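Local coordinates for hypothetical protein lpg0944 (PDB 4RXI) that is of unassigned function but probably acts as an effector of Legionella pneumophila, with this chain forming its helical C-terminal domain, at residues A37-M42 / K136-F141. Residues are numbered along the deposited sequence; the frame is centred on the assembly and turned at random.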
ATOM      1  N   ALA A  37       4.971   6.097   3.155  1.00 16.29           N
ATOM      2  CA  ALA A  37       5.563   4.963   3.855  1.00 19.66           C
ATOM      3  C   ALA A  37       5.619   3.763   2.924  1.00 19.02           C
ATOM      4  O   ALA A  37       6.634   3.072   2.847  1.00 17.61           O
ATOM      5  CB  ALA A  37       4.770   4.613   5.132  1.00 16.82           C
ATOM      6  N   PHE A  38       4.517   3.506   2.224  1.00 12.71           N
ATOM      7  CA  PHE A  38       4.413   2.313   1.408  1.00 12.42           C
ATOM      8  C   PHE A  38       5.477   2.318   0.321  1.00 16.65           C
ATOM      9  O   PHE A  38       6.123   1.300   0.041  1.00 17.34           O
ATOM     10  CB  PHE A  38       3.023   2.207   0.784  1.00 11.64           C
ATOM     11  CG  PHE A  38       2.902   1.098  -0.219  1.00 16.80           C
ATOM     12  CD1 PHE A  38       2.834  -0.229   0.196  1.00 13.51           C
ATOM     13  CD2 PHE A  38       2.846   1.380  -1.572  1.00 14.40           C
ATOM     14  CE1 PHE A  38       2.727  -1.261  -0.735  1.00 17.54           C
ATOM     15  CE2 PHE A  38       2.741   0.359  -2.499  1.00 15.75           C
ATOM     16  CZ  PHE A  38       2.678  -0.959  -2.079  1.00 18.93           C
ATOM     17  N   GLN A  39       5.659   3.485  -0.277  1.00 16.22           N
ATOM     18  CA  GLN A  39       6.637   3.674  -1.340  1.00 14.99           C
ATOM     19  C   GLN A  39       8.055   3.423  -0.816  1.00 16.03           C
ATOM     20  O   GLN A  39       8.881   2.792  -1.477  1.00 19.48           O
ATOM     21  CB  GLN A  39       6.476   5.091  -1.905  1.00 36.03           C
ATOM     22  CG  GLN A  39       7.584   5.590  -2.779  1.00 43.86           C
ATOM     23  CD  GLN A  39       8.666   6.306  -2.003  1.00 47.49           C
ATOM     24  OE1 GLN A  39       9.841   6.215  -2.348  1.00 59.89           O
ATOM     25  NE2 GLN A  39       8.280   7.017  -0.949  1.00 41.63           N
ATOM     26  N   GLU A  40       8.336   3.904   0.387  1.00 16.79           N
ATOM     27  CA  GLU A  40       9.660   3.697   0.969  1.00 20.04           C
ATOM     28  C   GLU A  40       9.895   2.224   1.214  1.00 23.09           C
ATOM     29  O   GLU A  40      10.966   1.709   0.925  1.00 24.08           O
ATOM     30  CB  GLU A  40       9.822   4.476   2.274  1.00 26.63           C
ATOM     31  CG  GLU A  40      11.270   4.530   2.758  1.00 45.30           C
ATOM     32  CD  GLU A  40      11.434   5.254   4.085  1.00 57.29           C
ATOM     33  OE1 GLU A  40      10.760   6.284   4.289  1.00 61.20           O
ATOM     34  OE2 GLU A  40      12.253   4.804   4.915  1.00 59.42           O
ATOM     35  N   ILE A  41       8.892   1.547   1.754  1.00 16.69           N
ATOM     36  CA  ILE A  41       8.999   0.118   2.023  1.00 21.67           C
ATOM     37  C   ILE A  41       9.208  -0.690   0.738  1.00 21.61           C
ATOM     38  O   ILE A  41      10.062  -1.570   0.698  1.00 19.17           O
ATOM     39  CB  ILE A  41       7.753  -0.405   2.759  1.00 18.82           C
ATOM     40  CG1 ILE A  41       7.707   0.177   4.172  1.00 22.32           C
ATOM     41  CG2 ILE A  41       7.784  -1.942   2.829  1.00 15.17           C
ATOM     42  CD1 ILE A  41       6.355   0.055   4.826  1.00 22.29           C
HETATM   43  N   MSE A  42       8.446  -0.389  -0.317  1.00 19.23           N
HETATM   44  CA  MSE A  42       8.584  -1.147  -1.559  1.00 20.30           C
HETATM   45  C   MSE A  42       9.932  -0.913  -2.242  1.00 21.61           C
HETATM   46  O   MSE A  42      10.420  -1.783  -2.954  1.00 24.69           O
HETATM   47  CB  MSE A  42       7.459  -0.812  -2.541  1.00 20.45           C
HETATM   48  CG  MSE A  42       6.091  -1.287  -2.101  1.00 23.36           C
HETATM   49 SE   MSE A  42       6.026  -3.031  -1.198  0.64 22.87          SE
HETATM   50  CE  MSE A  42       6.919  -4.197  -2.502  1.00 17.04           C
ATOM     51  N   LYS A 136       3.093   4.547  -8.972  1.00 27.08           N
ATOM     52  CA  LYS A 136       3.795   3.914 -10.104  1.00 26.41           C
ATOM     53  C   LYS A 136       5.165   4.516 -10.340  1.00 28.52           C
ATOM     54  O   LYS A 136       6.146   3.812 -10.544  1.00 33.03           O
ATOM     55  CB  LYS A 136       3.022   4.087 -11.416  1.00 34.73           C
ATOM     56  CG  LYS A 136       1.692   3.400 -11.552  1.00 38.61           C
ATOM     57  CD  LYS A 136       1.295   3.446 -13.026  1.00 38.21           C
ATOM     58  CE  LYS A 136       0.106   4.358 -13.318  1.00 51.49           C
ATOM     59  NZ  LYS A 136       0.395   5.804 -13.102  1.00 51.13           N
ATOM     60  N   GLU A 137       5.202   5.843 -10.367  1.00 25.77           N
ATOM     61  CA  GLU A 137       6.414   6.563 -10.717  1.00 35.39           C
ATOM     62  C   GLU A 137       7.429   6.497  -9.581  1.00 42.61           C
ATOM     63  O   GLU A 137       8.635   6.473  -9.824  1.00 51.11           O
ATOM     64  CB  GLU A 137       6.087   8.017 -11.078  1.00 37.61           C
ATOM     65  CG  GLU A 137       5.554   8.173 -12.508  1.00 55.79           C
ATOM     66  CD  GLU A 137       4.365   9.120 -12.624  1.00 69.75           C
ATOM     67  OE1 GLU A 137       4.445  10.256 -12.110  1.00 76.51           O
ATOM     68  OE2 GLU A 137       3.346   8.726 -13.237  1.00 70.65           O
ATOM     69  N   GLN A 138       6.933   6.437  -8.346  1.00 33.76           N
ATOM     70  CA  GLN A 138       7.793   6.489  -7.163  1.00 30.39           C
ATOM     71  C   GLN A 138       8.456   5.148  -6.858  1.00 30.16           C
ATOM     72  O   GLN A 138       9.483   5.087  -6.183  1.00 27.97           O
ATOM     73  CB  GLN A 138       6.989   6.955  -5.951  1.00 31.79           C
ATOM     74  CG  GLN A 138       6.508   8.395  -6.046  1.00 37.44           C
ATOM     75  CD  GLN A 138       5.779   8.853  -4.786  1.00 48.75           C
ATOM     76  OE1 GLN A 138       6.282   8.701  -3.668  1.00 54.94           O
ATOM     77  NE2 GLN A 138       4.590   9.417  -4.965  1.00 45.04           N
ATOM     78  N   ILE A 139       7.876   4.067  -7.356  1.00 24.28           N
ATOM     79  CA  ILE A 139       8.408   2.755  -7.041  1.00 19.55           C
ATOM     80  C   ILE A 139       9.299   2.273  -8.178  1.00 30.15           C
ATOM     81  O   ILE A 139       8.868   2.182  -9.325  1.00 28.13           O
ATOM     82  CB  ILE A 139       7.275   1.763  -6.754  1.00 25.30           C
ATOM     83  CG1 ILE A 139       6.571   2.168  -5.451  1.00 19.72           C
ATOM     84  CG2 ILE A 139       7.820   0.350  -6.628  1.00 24.43           C
ATOM     85  CD1 ILE A 139       5.447   1.239  -5.050  1.00 19.61           C
ATOM     86  N   GLY A 140      10.558   2.001  -7.845  1.00 29.95           N
ATOM     87  CA  GLY A 140      11.565   1.651  -8.831  1.00 26.69           C
ATOM     88  C   GLY A 140      11.241   0.487  -9.749  1.00 35.09           C
ATOM     89  O   GLY A 140      11.484   0.566 -10.951  1.00 43.58           O
ATOM     90  N   PHE A 141      10.690  -0.598  -9.213  1.00 30.45           N
ATOM     91  CA  PHE A 141      10.490  -1.780 -10.050  1.00 28.62           C
ATOM     92  C   PHE A 141       9.233  -1.740 -10.921  1.00 30.07           C
ATOM     93  O   PHE A 141       8.874  -2.751 -11.528  1.00 31.92           O
ATOM     94  CB  PHE A 141      10.475  -3.055  -9.200  1.00 28.09           C
ATOM     95  CG  PHE A 141       9.408  -3.090  -8.131  1.00 25.77           C
ATOM     96  CD1 PHE A 141       8.107  -3.449  -8.439  1.00 26.34           C
ATOM     97  CD2 PHE A 141       9.731  -2.840  -6.802  1.00 28.69           C
ATOM     98  CE1 PHE A 141       7.129  -3.520  -7.449  1.00 27.42           C
ATOM     99  CE2 PHE A 141       8.767  -2.909  -5.809  1.00 27.89           C
ATOM    100  CZ  PHE A 141       7.463  -3.252  -6.132  1.00 26.04           C
TER
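F38 meets I139 where the last turns of helix 27-42 pack against the short helix 135-138 and the chain leaving it, one face of a helix against the C-terminal end of another, inside the helical DUF5617 domain. The ring of F38 reaches across at CE2, 3.8 Å from I139 CD1, the two side chains crossing at about a right angle; its other neighbours include I62 and L66 of helix 55-70. Next along the helix, Q39, which also touches L135, makes the polar border. With CG swung anti to the backbone N (chi1 166°), the chain runs out toward Q138 and places CG 3.5 Å from both its CB and OE1, while the bend at chi2 leaves the two amide planes 44° apart. No hydrogen bond joins these glutamines: Q138 NE2 is bound to G133 O, and Q39 OE1 bonds weakly to N43 ND2. N43, just past the helix, also ties down the facing turn through Q138 O and G140 N. M42, a buried selenomethionine, packs its CB 3.8 Å from I139 CD1, so that one methyl serves both F38 and M42. The bent side chain then brings CE to 3.8 Å from F141 CZ, and the carbonyl oxygen of M42 lies in the plane of that ring, at its edge, 3.5 Å from CE2.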